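Local atomic coordinates of ulvan Lyase-PL25 (Pseudoalteromonas sp. PLSV, PDB entry 5UAM), a protein that acts as an ulvan lyase, degrading the sulfated rhamnose- and uronic-acid-containing polysaccharide of green seaweed cell walls. Residues D174-F179 with F266-G271; S186-Q191 with W221-G226; M264-N267 with E272-N275. All coordinates share one frame; numbering follows the deposited sequence. Where two conformers were deposited one is given.

Contact 1 (D174-F179 with F266-G271); sequences DIYLFF and FNTKTG
Phe266 drives the edge of its ring at the face of Tyr176 in an offset edge-to-face pair. The planes stand at 89°, and the ring centroids lie 5.5 Å apart. The offset shows in the closest atoms: Phe266 CZ reaches Tyr176 CE2 at 3.7 Å, on the rim of the tyrosine and not over its middle. Two torsions set this meeting up. Tyr176 holds CG beside its backbone N and opposite the carbonyl carbon (chi1 -66°), whereas the CG of Phe266 lies anti to its own N (chi1 171°), which points the ring's edge at the tyrosine. Phe178, two residues along from Tyr176, meets the same phenylalanine differently: its CZ approaches Phe266 CD2 at 4.0 Å, and each atom lies near the plane of the other ring, an edge-to-edge approach.

Thr268 closes the phenol end. Its CB lies 3.6 Å from Tyr176 OH, and its CG2 methyl comes obliquely to the tyrosine ring while also resting toward the rim of one Phe266 face. Its OG1 is turned to another partner, the backbone O of Asp231. A water in the plane of the Tyr176 ring lies 2.7 Å from Tyr176 OH and donates a longer bond, 3.3 Å, to Thr268 O. Beyond Thr268 the chain turns back: Asn267 OD1 accepts Lys269 N at 2.8 Å, an Asx turn, and also takes Thr270 N.

No direct hydrogen bond joins the two segments. Strands 175-180 and 258-267 are not neighbours in their sheet, so the contact is side-chain packing, consistent with β-propeller blades laid against each other. Chemically it is an aromatic interface, with the one phenol oxygen at its margin served by water, so cohesion rests on ring shape and dispersion more than on polar pairing.

Contact 2 (S186-Q191 with W221-G226); sequences SDWVYQ and WYAWAG. With EDO (1,2-ethanediol), chain J; PO4 (phosphate ion), chain E.
Strands 188-191 and 221-226 run in roughly the same direction, their axes 36° apart and 9.0 Å at closest approach, too far for backbone pairing, and the gap is bridged by Trp188. Its CG lies opposite the carbonyl carbon (chi1 -77°), which carries the indole across to the other strand. There NE1 donates to Trp221 O at 2.8 Å. The bond is bent, and NE1 sits 68° out of the carbonyl plane, so it misses the oxygen's lone pairs.

Beyond this bond the indole lies against backbone: Ala223 N is 3.5 Å above one face, near the rim, and Ala223 CB makes a CH-pi contact over the six-membered ring, 4.1 Å from its centroid. At the other end Trp188 CD1 packs on Trp221 CB at 3.8 Å. A water adds a second link, accepting from Trp221 N at 3.0 Å and, weakly, from Trp188 NE1, and lying within bonding distance of Ser186 O, to which it probably donates.

Tyr222 points its CB away from strand 188-191, and its OH donates to phosphate O2 at 2.6 Å, the oxygen lying in the ring plane at the edge. The ion, probably from crystallisation, is also bound by His99, His119, Arg180 and His184. These residues, like Tyr222, are assigned to catalysis or substrate binding, so this propeller strand packs a tryptophan on one side and lines the lyase's substrate site on the other.

Contact 3 (M264-N267 with E272-N275); sequences MSFN and EWSN
The β hairpin of strands 258-267 and 273-274 brings Ser265 and Ser274 together as an antiparallel hydrogen-bonded pair: Ser265 N reaches Ser274 O at 2.9 Å, and Ser274 N returns the bond to Ser265 O. Nearer the turn, Asn267 N donates to Glu272 O at 2.9 Å. Between them, Phe266 and Trp273 form the non-hydrogen-bonded pair, where Trp273 CA also makes a CA-H...O contact of 3.1 Å with Ser265 O.

The hairpin continues the propeller sheet: strand 258-267 also pairs with 232-243, and Trp273 bonds through its backbone to Leu281. Phe266 CB sits over the centre of the Trp273 six-membered ring, 3.5 Å from its centroid. The phenyl and indole planes are nearly parallel (7°) but slid until the rings barely overlap, with Phe266 CD1 3.3 Å from Trp273 NE1. Met264 CG, set between the backbone N and carbonyl carbon (chi1 62°), lies in the indole plane at its edge, and the chain runs on extended to CE, 3.7 Å from Trp273 CZ3; SD makes an oblique Met-aromatic contact. Replacing Trp273 by an alanine would probably leave Phe266 CB without the indole face it rests on and the Met264 methyl without this aromatic neighbour. Away from these rings, Glu272 OE2 forms a salt bridge with Lys280.

How the contacts relate
Contacts 1 and 3 share Phe266: its ring edge serves contact 1 and its face contact 3, their centres about 10 Å apart. Phe178 CE2 also comes within 4.2 Å of Trp273 CH2. Contact 2 lies about 12 Å from contact 1, centre to centre, and adjoins it through neighbouring strands: Leu177 O and Gln191 N, 2.9 Å apart, are a probable hydrogen bond. Tyr190, from the strand of Trp188, reaches contact 3, its OH 3.7 Å from Phe266 CZ. Contact 2 alone holds a phosphate-binding residue, Tyr222. The Phe178 side chain is about 8 Å from that of the assigned proton acceptor Tyr164, while the Met264 side chain is about 12 Å from that of Tyr222.

Contact 1 (D174-F179 with F266-G271)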
ATOM      1  N   ASP A 174     -18.902   8.704   1.637  1.00 15.84           N
ATOM      2  CA  ASP A 174     -18.011   9.427   0.739  1.00 14.77           C
ATOM      3  C   ASP A 174     -16.742   8.619   0.510  1.00 14.76           C
ATOM      4  O   ASP A 174     -16.227   7.944   1.413  1.00 16.17           O
ATOM      5  CB  ASP A 174     -17.632  10.782   1.327  1.00 15.36           C
ATOM      6  CG  ASP A 174     -18.793  11.794   1.342  1.00 15.97           C
ATOM      7  OD1 ASP A 174     -19.897  11.520   0.794  1.00 20.16           O
ATOM      8  OD2 ASP A 174     -18.601  12.883   1.951  1.00 19.97           O
ATOM      9  N   ILE A 175     -16.232   8.703  -0.713  1.00 13.77           N
ATOM     10  CA  ILE A 175     -15.084   7.918  -1.156  1.00 13.29           C
ATOM     11  C   ILE A 175     -13.945   8.868  -1.478  1.00 14.35           C
ATOM     12  O   ILE A 175     -14.126   9.845  -2.226  1.00 15.01           O
ATOM     13  CB  ILE A 175     -15.431   7.063  -2.382  1.00 13.78           C
ATOM     14  CG1 ILE A 175     -16.415   5.962  -1.974  1.00 15.48           C
ATOM     15  CG2 ILE A 175     -14.171   6.483  -3.007  1.00 13.22           C
ATOM     16  CD1 ILE A 175     -17.106   5.349  -3.136  1.00 16.78           C
ATOM     17  N   TYR A 176     -12.774   8.583  -0.916  1.00 13.26           N
ATOM     18  CA  TYR A 176     -11.556   9.322  -1.217  1.00 13.27           C
ATOM     19  C   TYR A 176     -10.539   8.376  -1.825  1.00 14.12           C
ATOM     20  O   TYR A 176     -10.225   7.337  -1.235  1.00 15.41           O
ATOM     21  CB  TYR A 176     -10.961   9.949   0.048  1.00 15.10           C
ATOM     22  CG  TYR A 176     -11.833  11.018   0.636  1.00 13.75           C
ATOM     23  CD1 TYR A 176     -12.917  10.708   1.451  1.00 15.09           C
ATOM     24  CD2 TYR A 176     -11.584  12.363   0.372  1.00 14.83           C
ATOM     25  CE1 TYR A 176     -13.706  11.709   1.982  1.00 16.89           C
ATOM     26  CE2 TYR A 176     -12.372  13.356   0.886  1.00 15.60           C
ATOM     27  CZ  TYR A 176     -13.432  13.037   1.704  1.00 16.00           C
ATOM     28  OH  TYR A 176     -14.224  14.036   2.225  1.00 18.88           O
ATOM     29  N   LEU A 177     -10.009   8.747  -2.988  1.00 12.00           N
ATOM     30  CA  LEU A 177      -8.946   7.996  -3.641  1.00 11.86           C
ATOM     31  C   LEU A 177      -7.688   8.845  -3.572  1.00 13.41           C
ATOM     32  O   LEU A 177      -7.658   9.943  -4.127  1.00 12.96           O
ATOM     33  CB  LEU A 177      -9.271   7.681  -5.105  1.00 12.81           C
ATOM     34  CG  LEU A 177      -8.249   6.770  -5.784  1.00 14.90           C
ATOM     35  CD1 LEU A 177      -8.359   5.356  -5.240  1.00 13.37           C
ATOM     36  CD2 LEU A 177      -8.489   6.776  -7.308  1.00 16.29           C
ATOM     37  N   PHE A 178      -6.676   8.343  -2.873  1.00 10.94           N
ATOM     38  CA  PHE A 178      -5.388   9.008  -2.724  1.00 11.62           C
ATOM     39  C   PHE A 178      -4.386   8.357  -3.673  1.00 12.61           C
ATOM     40  O   PHE A 178      -4.385   7.137  -3.852  1.00 12.33           O
ATOM     41  CB  PHE A 178      -4.879   8.852  -1.288  1.00 12.50           C
ATOM     42  CG  PHE A 178      -5.689   9.587  -0.291  1.00 12.14           C
ATOM     43  CD1 PHE A 178      -6.850   9.024   0.184  1.00 14.86           C
ATOM     44  CD2 PHE A 178      -5.302  10.831   0.160  1.00 15.16           C
ATOM     45  CE1 PHE A 178      -7.622   9.672   1.100  1.00 18.74           C
ATOM     46  CE2 PHE A 178      -6.112  11.524   1.078  1.00 16.36           C
ATOM     47  CZ  PHE A 178      -7.265  10.919   1.529  1.00 17.50           C
ATOM     48  N   PHE A 179      -3.554   9.165  -4.309  1.00 11.55           N
ATOM     49  CA  PHE A 179      -2.571   8.668  -5.261  1.00 12.33           C
ATOM     50  C   PHE A 179      -1.578   9.776  -5.586  1.00 13.63           C
ATOM     51  O   PHE A 179      -1.803  10.961  -5.293  1.00 13.21           O
ATOM     52  CB  PHE A 179      -3.228   8.150  -6.552  1.00 11.58           C
ATOM     53  CG  PHE A 179      -4.117   9.147  -7.232  1.00 11.75           C
ATOM     54  CD1 PHE A 179      -5.446   9.299  -6.860  1.00 12.84           C
ATOM     55  CD2 PHE A 179      -3.643   9.933  -8.269  1.00 12.50           C
ATOM     56  CE1 PHE A 179      -6.272  10.219  -7.482  1.00 13.41           C
ATOM     57  CE2 PHE A 179      -4.461  10.848  -8.894  1.00 12.54           C
ATOM     58  CZ  PHE A 179      -5.787  10.989  -8.511  1.00 13.13           C
ATOM     59  N   PHE A 266      -6.216  14.438   8.222  1.00 15.84           N
ATOM     60  CA  PHE A 266      -7.168  15.103   7.340  1.00 16.84           C
ATOM     61  C   PHE A 266      -8.546  14.917   7.954  1.00 16.38           C
ATOM     62  O   PHE A 266      -9.040  13.791   8.056  1.00 15.49           O
ATOM     63  CB  PHE A 266      -7.058  14.429   5.969  1.00 15.87           C
ATOM     64  CG  PHE A 266      -8.111  14.808   4.949  1.00 15.63           C
ATOM     65  CD1 PHE A 266      -8.793  16.016   4.958  1.00 18.33           C
ATOM     66  CD2 PHE A 266      -8.393  13.905   3.948  1.00 16.34           C
ATOM     67  CE1 PHE A 266      -9.743  16.306   3.960  1.00 20.25           C
ATOM     68  CE2 PHE A 266      -9.331  14.187   2.959  1.00 17.87           C
ATOM     69  CZ  PHE A 266     -10.002  15.360   2.965  1.00 18.59           C
ATOM     70  N   ASN A 267      -9.166  16.010   8.377  1.00 17.30           N
ATOM     71  CA  ASN A 267     -10.534  15.968   8.870  1.00 17.08           C
ATOM     72  C   ASN A 267     -11.460  16.082   7.665  1.00 20.67           C
ATOM     73  O   ASN A 267     -11.542  17.137   7.034  1.00 21.20           O
ATOM     74  CB  ASN A 267     -10.764  17.098   9.864  1.00 19.24           C
ATOM     75  CG  ASN A 267     -12.165  17.094  10.444  1.00 24.79           C
ATOM     76  OD1 ASN A 267     -13.151  16.826   9.754  1.00 23.05           O
ATOM     77  ND2 ASN A 267     -12.259  17.421  11.725  1.00 30.08           N
ATOM     78  N   THR A 268     -12.132  14.980   7.315  1.00 20.20           N
ATOM     79  CA  THR A 268     -12.938  14.995   6.099  1.00 19.07           C
ATOM     80  C   THR A 268     -14.228  15.786   6.238  1.00 21.98           C
ATOM     81  O   THR A 268     -14.841  16.101   5.214  1.00 25.71           O
ATOM     82  CB  THR A 268     -13.288  13.573   5.644  1.00 18.28           C
ATOM     83  OG1 THR A 268     -14.162  12.949   6.605  1.00 21.51           O
ATOM     84  CG2 THR A 268     -12.053  12.752   5.420  1.00 18.70           C
ATOM     85  N   LYS A 269     -14.655  16.123   7.460  1.00 21.70           N
ATOM     86  CA  LYS A 269     -15.859  16.923   7.629  1.00 24.94           C
ATOM     87  C   LYS A 269     -15.564  18.395   7.382  1.00 28.02           C
ATOM     88  O   LYS A 269     -16.318  19.076   6.679  1.00 28.09           O
ATOM     89  CB  LYS A 269     -16.421  16.698   9.031  1.00 28.03           C
ATOM     90  CG  LYS A 269     -17.680  17.500   9.349  1.00 36.39           C
ATOM     91  CD  LYS A 269     -18.154  17.261  10.780  1.00 45.87           C
ATOM     92  CE  LYS A 269     -17.253  17.927  11.832  1.00 53.03           C
ATOM     93  NZ  LYS A 269     -17.562  19.375  12.071  1.00 57.66           N
ATOM     94  N   THR A 270     -14.452  18.895   7.914  1.00 26.70           N
ATOM     95  CA  THR A 270     -14.108  20.302   7.743  1.00 27.48           C
ATOM     96  C   THR A 270     -13.215  20.549   6.536  1.00 29.78           C
ATOM     97  O   THR A 270     -13.151  21.686   6.047  1.00 31.75           O
ATOM     98  CB  THR A 270     -13.366  20.812   8.975  1.00 27.24           C
ATOM     99  OG1 THR A 270     -12.106  20.133   9.078  1.00 27.32           O
ATOM    100  CG2 THR A 270     -14.164  20.561  10.238  1.00 31.48           C
ATOM    101  N   GLY A 271     -12.528  19.524   6.052  1.00 25.22           N
ATOM    102  CA  GLY A 271     -11.596  19.659   4.954  1.00 25.44           C
ATOM    103  C   GLY A 271     -10.188  20.020   5.367  1.00 26.25           C
ATOM    104  O   GLY A 271      -9.287  19.988   4.521  1.00 25.72           O
TER
HETATM  105  O   HOH W   1     -13.845  16.714   2.134  1.00 37.09           O

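Contact 2 (S186-Q191 with W221-G226)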
ATOM      1  N   SER A 186       5.684  14.892  -9.141  1.00 17.25           N
ATOM      2  CA  SER A 186       4.247  15.075  -9.147  1.00 15.15           C
ATOM      3  C   SER A 186       3.750  15.324  -7.736  1.00 13.99           C
ATOM      4  O   SER A 186       4.312  14.818  -6.759  1.00 15.42           O
ATOM      5  CB  SER A 186       3.526  13.819  -9.655  1.00 15.92           C
ATOM      6  OG  SER A 186       3.990  13.431 -10.939  1.00 16.87           O
ATOM      7  N   ASP A 187       2.666  16.078  -7.643  1.00 15.27           N
ATOM      8  CA  ASP A 187       1.993  16.211  -6.359  1.00 13.86           C
ATOM      9  C   ASP A 187       1.291  14.908  -5.996  1.00 13.74           C
ATOM     10  O   ASP A 187       0.923  14.105  -6.856  1.00 14.91           O
ATOM     11  CB  ASP A 187       0.915  17.287  -6.422  1.00 13.70           C
ATOM     12  CG  ASP A 187       1.456  18.717  -6.542  1.00 15.95           C
ATOM     13  OD1 ASP A 187       2.681  18.972  -6.678  1.00 16.93           O
ATOM     14  OD2 ASP A 187       0.590  19.624  -6.517  1.00 18.26           O
ATOM     15  N   TRP A 188       1.091  14.700  -4.697  1.00 12.56           N
ATOM     16  CA  TRP A 188       0.142  13.703  -4.206  1.00 12.04           C
ATOM     17  C   TRP A 188      -1.189  14.388  -3.976  1.00 13.77           C
ATOM     18  O   TRP A 188      -1.231  15.535  -3.509  1.00 13.59           O
ATOM     19  CB  TRP A 188       0.622  13.024  -2.927  1.00 13.13           C
ATOM     20  CG  TRP A 188       1.676  12.003  -3.207  1.00 13.40           C
ATOM     21  CD1 TRP A 188       2.937  12.249  -3.653  1.00 15.75           C
ATOM     22  CD2 TRP A 188       1.549  10.589  -3.118  1.00 14.18           C
ATOM     23  NE1 TRP A 188       3.614  11.074  -3.832  1.00 16.26           N
ATOM     24  CE2 TRP A 188       2.792  10.041  -3.495  1.00 12.37           C
ATOM     25  CE3 TRP A 188       0.515   9.734  -2.742  1.00 14.61           C
ATOM     26  CZ2 TRP A 188       3.029   8.662  -3.503  1.00 16.57           C
ATOM     27  CZ3 TRP A 188       0.770   8.323  -2.758  1.00 16.42           C
ATOM     28  CH2 TRP A 188       2.007   7.841  -3.130  1.00 14.66           C
ATOM     29  N   VAL A 189      -2.259  13.683  -4.313  1.00 12.82           N
ATOM     30  CA  VAL A 189      -3.590  14.258  -4.360  1.00 12.24           C
ATOM     31  C   VAL A 189      -4.596  13.262  -3.802  1.00 13.20           C
ATOM     32  O   VAL A 189      -4.323  12.071  -3.651  1.00 12.94           O
ATOM     33  CB  VAL A 189      -4.010  14.607  -5.800  1.00 13.82           C
ATOM     34  CG1 VAL A 189      -2.997  15.527  -6.473  1.00 14.97           C
ATOM     35  CG2 VAL A 189      -4.193  13.328  -6.611  1.00 14.46           C
ATOM     36  N   TYR A 190      -5.805  13.756  -3.587  1.00 12.46           N
ATOM     37  CA  TYR A 190      -6.966  12.882  -3.534  1.00 13.11           C
ATOM     38  C   TYR A 190      -8.032  13.361  -4.505  1.00 13.76           C
ATOM     39  O   TYR A 190      -8.086  14.534  -4.881  1.00 13.89           O
ATOM     40  CB  TYR A 190      -7.552  12.772  -2.120  1.00 13.07           C
ATOM     41  CG  TYR A 190      -8.154  14.049  -1.567  1.00 13.64           C
ATOM     42  CD1 TYR A 190      -9.450  14.427  -1.875  1.00 14.27           C
ATOM     43  CD2 TYR A 190      -7.432  14.880  -0.711  1.00 14.84           C
ATOM     44  CE1 TYR A 190     -10.010  15.589  -1.361  1.00 13.64           C
ATOM     45  CE2 TYR A 190      -7.987  16.034  -0.195  1.00 16.58           C
ATOM     46  CZ  TYR A 190      -9.281  16.395  -0.511  1.00 15.97           C
ATOM     47  OH  TYR A 190      -9.811  17.557   0.022  1.00 16.98           O
ATOM     48  N   GLN A 191      -8.875  12.409  -4.926  1.00 12.30           N
ATOM     49  CA  GLN A 191     -10.134  12.723  -5.577  1.00 12.99           C
ATOM     50  C   GLN A 191     -11.270  12.177  -4.735  1.00 13.87           C
ATOM     51  O   GLN A 191     -11.212  11.040  -4.253  1.00 13.80           O
ATOM     52  CB  GLN A 191     -10.210  12.159  -6.999  1.00 13.47           C
ATOM     53  CG  GLN A 191      -9.281  12.841  -7.980  1.00 13.40           C
ATOM     54  CD  GLN A 191      -9.525  12.447  -9.406  1.00 14.22           C
ATOM     55  OE1 GLN A 191      -8.822  11.595  -9.980  1.00 14.91           O
ATOM     56  NE2 GLN A 191     -10.528  13.065 -10.001  1.00 14.49           N
ATOM     57  N   TRP A 221       7.656  12.646  -3.056  1.00 15.16           N
ATOM     58  CA  TRP A 221       7.086  12.056  -1.847  1.00 14.24           C
ATOM     59  C   TRP A 221       6.544  10.656  -2.100  1.00 13.26           C
ATOM     60  O   TRP A 221       6.212  10.291  -3.224  1.00 14.30           O
ATOM     61  CB  TRP A 221       5.904  12.891  -1.352  1.00 15.69           C
ATOM     62  CG  TRP A 221       6.242  14.317  -1.071  1.00 13.85           C
ATOM     63  CD1 TRP A 221       6.047  15.411  -1.900  1.00 15.89           C
ATOM     64  CD2 TRP A 221       6.810  14.831   0.138  1.00 13.74           C
ATOM     65  NE1 TRP A 221       6.463  16.552  -1.266  1.00 16.15           N
ATOM     66  CE2 TRP A 221       6.939  16.227  -0.017  1.00 14.17           C
ATOM     67  CE3 TRP A 221       7.218  14.245   1.342  1.00 15.55           C
ATOM     68  CZ2 TRP A 221       7.455  17.041   0.987  1.00 16.07           C
ATOM     69  CZ3 TRP A 221       7.741  15.051   2.335  1.00 15.95           C
ATOM     70  CH2 TRP A 221       7.856  16.435   2.156  1.00 16.64           C
ATOM     71  N   TYR A 222       6.380   9.916  -0.997  1.00 13.47           N
ATOM     72  CA  TYR A 222       5.611   8.673  -1.004  1.00 12.40           C
ATOM     73  C   TYR A 222       4.742   8.651   0.245  1.00 12.96           C
ATOM     74  O   TYR A 222       5.245   8.834   1.357  1.00 14.59           O
ATOM     75  CB  TYR A 222       6.533   7.444  -1.000  1.00 13.99           C
ATOM     76  CG  TYR A 222       7.294   7.279  -2.294  1.00 13.45           C
ATOM     77  CD1 TYR A 222       8.532   7.899  -2.463  1.00 14.43           C
ATOM     78  CD2 TYR A 222       6.796   6.525  -3.344  1.00 12.85           C
ATOM     79  CE1 TYR A 222       9.236   7.782  -3.649  1.00 12.73           C
ATOM     80  CE2 TYR A 222       7.478   6.401  -4.523  1.00 12.93           C
ATOM     81  CZ  TYR A 222       8.733   7.009  -4.671  1.00 12.42           C
ATOM     82  OH  TYR A 222       9.428   6.896  -5.851  1.00 15.52           O
ATOM     83  N   ALA A 223       3.444   8.429   0.065  1.00 12.50           N
ATOM     84  CA  ALA A 223       2.490   8.542   1.162  1.00 12.67           C
ATOM     85  C   ALA A 223       1.672   7.267   1.306  1.00 12.03           C
ATOM     86  O   ALA A 223       1.468   6.522   0.349  1.00 12.52           O
ATOM     87  CB  ALA A 223       1.531   9.727   0.928  1.00 13.78           C
ATOM     88  N   TRP A 224       1.199   7.037   2.526  1.00 11.98           N
ATOM     89  CA  TRP A 224       0.262   5.977   2.857  1.00 11.27           C
ATOM     90  C   TRP A 224      -0.856   6.603   3.672  1.00 12.53           C
ATOM     91  O   TRP A 224      -0.617   7.151   4.765  1.00 12.24           O
ATOM     92  CB  TRP A 224       0.947   4.872   3.652  1.00 11.21           C
ATOM     93  CG  TRP A 224       0.201   3.572   3.757  1.00 12.35           C
ATOM     94  CD1 TRP A 224       0.366   2.471   2.961  1.00 12.75           C
ATOM     95  CD2 TRP A 224      -0.815   3.223   4.708  1.00 11.25           C
ATOM     96  NE1 TRP A 224      -0.461   1.460   3.366  1.00 12.47           N
ATOM     97  CE2 TRP A 224      -1.196   1.898   4.441  1.00 12.06           C
ATOM     98  CE3 TRP A 224      -1.427   3.897   5.771  1.00 12.96           C
ATOM     99  CZ2 TRP A 224      -2.170   1.242   5.184  1.00 13.53           C
ATOM    100  CZ3 TRP A 224      -2.393   3.229   6.499  1.00 13.24           C
ATOM    101  CH2 TRP A 224      -2.750   1.943   6.207  1.00 14.22           C
ATOM    102  N   ALA A 225      -2.068   6.536   3.133  1.00 12.40           N
ATOM    103  CA  ALA A 225      -3.246   7.103   3.761  1.00 11.67           C
ATOM    104  C   ALA A 225      -4.156   5.999   4.251  1.00 11.70           C
ATOM    105  O   ALA A 225      -4.415   5.028   3.533  1.00 13.16           O
ATOM    106  CB  ALA A 225      -4.016   7.963   2.763  1.00 14.93           C
ATOM    107  N   GLY A 226      -4.678   6.149   5.468  1.00 12.60           N
ATOM    108  CA  GLY A 226      -5.601   5.188   6.030  1.00 13.38           C
ATOM    109  C   GLY A 226      -6.607   5.868   6.931  1.00 14.32           C
ATOM    110  O   GLY A 226      -6.510   7.062   7.210  1.00 14.96           O
TER
HETATM  111  C1  EDO J 508       2.013  21.492  -9.264  1.00 28.70           C
HETATM  112  O1  EDO J 508       2.957  21.458  -8.181  1.00 26.09           O
HETATM  113  C2  EDO J 508       2.431  22.553 -10.275  1.00 28.93           C
HETATM  114  O2  EDO J 508       3.743  22.245 -10.762  1.00 26.49           O
HETATM  115  P   PO4 E 503       8.266   4.756  -8.733  1.00 17.21           P
HETATM  116  O1  PO4 E 503       9.658   5.015  -9.274  1.00 23.07           O
HETATM  117  O2  PO4 E 503       7.975   5.659  -7.606  1.00 16.54           O
HETATM  118  O3  PO4 E 503       8.284   3.322  -8.261  1.00 22.87           O
HETATM  119  O4  PO4 E 503       7.273   5.000  -9.865  1.00 20.10           O
HETATM  120  O   HOH W   2       5.812  12.828  -5.394  1.00 16.36           O

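Contact 3 (M264-N267 with E272-N275)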
ATOM      1  N   MET A 264       0.529  13.388   9.179  1.00 14.58           N
ATOM      2  CA  MET A 264      -0.499  14.403   9.319  1.00 15.50           C
ATOM      3  C   MET A 264      -1.875  13.759   9.216  1.00 12.92           C
ATOM      4  O   MET A 264      -2.012  12.606   8.809  1.00 13.81           O
ATOM      5  CB  MET A 264      -0.315  15.542   8.304  1.00 15.76           C
ATOM      6  CG  MET A 264      -0.412  15.123   6.864  1.00 14.17           C
ATOM      7  SD  MET A 264       0.307  16.454   5.866  1.00 16.81           S
ATOM      8  CE  MET A 264       0.064  15.819   4.204  1.00 16.88           C
ATOM      9  N   SER A 265      -2.894  14.542   9.560  1.00 15.03           N
ATOM     10  CA  SER A 265      -4.275  14.086   9.628  0.62 14.95           C
ATOM     11  C   SER A 265      -5.159  15.010   8.794  1.00 16.37           C
ATOM     12  O   SER A 265      -4.901  16.204   8.691  1.00 17.66           O
ATOM     13  CB  SER A 265      -4.724  14.097  11.098  0.62 21.51           C
ATOM     14  OG  SER A 265      -5.997  13.515  11.299  0.62 23.12           O
ATOM     15  N   PHE A 266      -6.216  14.438   8.222  1.00 15.84           N
ATOM     16  CA  PHE A 266      -7.168  15.103   7.340  1.00 16.84           C
ATOM     17  C   PHE A 266      -8.546  14.917   7.954  1.00 16.38           C
ATOM     18  O   PHE A 266      -9.040  13.791   8.056  1.00 15.49           O
ATOM     19  CB  PHE A 266      -7.058  14.429   5.969  1.00 15.87           C
ATOM     20  CG  PHE A 266      -8.111  14.808   4.949  1.00 15.63           C
ATOM     21  CD1 PHE A 266      -8.793  16.016   4.958  1.00 18.33           C
ATOM     22  CD2 PHE A 266      -8.393  13.905   3.948  1.00 16.34           C
ATOM     23  CE1 PHE A 266      -9.743  16.306   3.960  1.00 20.25           C
ATOM     24  CE2 PHE A 266      -9.331  14.187   2.959  1.00 17.87           C
ATOM     25  CZ  PHE A 266     -10.002  15.360   2.965  1.00 18.59           C
ATOM     26  N   ASN A 267      -9.166  16.010   8.377  1.00 17.30           N
ATOM     27  CA  ASN A 267     -10.534  15.968   8.870  1.00 17.08           C
ATOM     28  C   ASN A 267     -11.460  16.082   7.665  1.00 20.67           C
ATOM     29  O   ASN A 267     -11.542  17.137   7.034  1.00 21.20           O
ATOM     30  CB  ASN A 267     -10.764  17.098   9.864  1.00 19.24           C
ATOM     31  CG  ASN A 267     -12.165  17.094  10.444  1.00 24.79           C
ATOM     32  OD1 ASN A 267     -13.151  16.826   9.754  1.00 23.05           O
ATOM     33  ND2 ASN A 267     -12.259  17.421  11.725  1.00 30.08           N
ATOM     34  N   GLU A 272      -9.964  20.292   6.647  1.00 22.23           N
ATOM     35  CA  GLU A 272      -8.690  20.813   7.130  1.00 25.80           C
ATOM     36  C   GLU A 272      -7.718  19.718   7.551  1.00 22.99           C
ATOM     37  O   GLU A 272      -8.098  18.667   8.073  1.00 21.60           O
ATOM     38  CB  GLU A 272      -8.931  21.711   8.326  1.00 26.49           C
ATOM     39  CG  GLU A 272      -9.870  22.858   7.992  1.00 31.13           C
ATOM     40  CD  GLU A 272     -10.004  23.820   9.129  1.00 42.33           C
ATOM     41  OE1 GLU A 272      -9.880  25.040   8.893  1.00 44.77           O
ATOM     42  OE2 GLU A 272     -10.228  23.350  10.260  1.00 43.56           O
ATOM     43  N   TRP A 273      -6.441  19.994   7.324  1.00 18.96           N
ATOM     44  CA  TRP A 273      -5.347  19.102   7.656  1.00 16.49           C
ATOM     45  C   TRP A 273      -4.566  19.663   8.838  1.00 18.08           C
ATOM     46  O   TRP A 273      -4.505  20.878   9.039  1.00 20.13           O
ATOM     47  CB  TRP A 273      -4.431  18.985   6.448  1.00 18.94           C
ATOM     48  CG  TRP A 273      -5.066  18.266   5.293  1.00 17.64           C
ATOM     49  CD1 TRP A 273      -6.126  18.688   4.534  1.00 19.16           C
ATOM     50  CD2 TRP A 273      -4.670  17.004   4.764  1.00 17.94           C
ATOM     51  NE1 TRP A 273      -6.404  17.757   3.561  1.00 19.83           N
ATOM     52  CE2 TRP A 273      -5.526  16.714   3.671  1.00 16.98           C
ATOM     53  CE3 TRP A 273      -3.674  16.094   5.099  1.00 17.62           C
ATOM     54  CZ2 TRP A 273      -5.415  15.536   2.927  1.00 15.78           C
ATOM     55  CZ3 TRP A 273      -3.561  14.943   4.362  1.00 16.14           C
ATOM     56  CH2 TRP A 273      -4.423  14.668   3.279  1.00 15.83           C
ATOM     57  N   SER A 274      -3.967  18.762   9.621  1.00 17.94           N
ATOM     58  CA  SER A 274      -3.272  19.179  10.830  1.00 17.68           C
ATOM     59  C   SER A 274      -2.159  18.197  11.151  1.00 17.67           C
ATOM     60  O   SER A 274      -2.174  17.047  10.713  1.00 17.93           O
ATOM     61  CB  SER A 274      -4.228  19.274  12.014  1.00 21.44           C
ATOM     62  OG  SER A 274      -4.851  18.030  12.235  1.00 22.84           O
ATOM     63  N   ASN A 275      -1.211  18.655  11.967  1.00 16.93           N
ATOM     64  CA  ASN A 275      -0.171  17.775  12.461  1.00 16.70           C
ATOM     65  C   ASN A 275      -0.671  17.071  13.714  1.00 18.70           C
ATOM     66  O   ASN A 275      -1.831  17.213  14.105  1.00 19.95           O
ATOM     67  CB  ASN A 275       1.147  18.528  12.652  1.00 18.67           C
ATOM     68  CG  ASN A 275       1.157  19.432  13.867  1.00 21.31           C
ATOM     69  OD1 ASN A 275       0.162  19.583  14.587  1.00 20.64           O
ATOM     70  ND2 ASN A 275       2.315  20.027  14.117  1.00 25.42           N
TER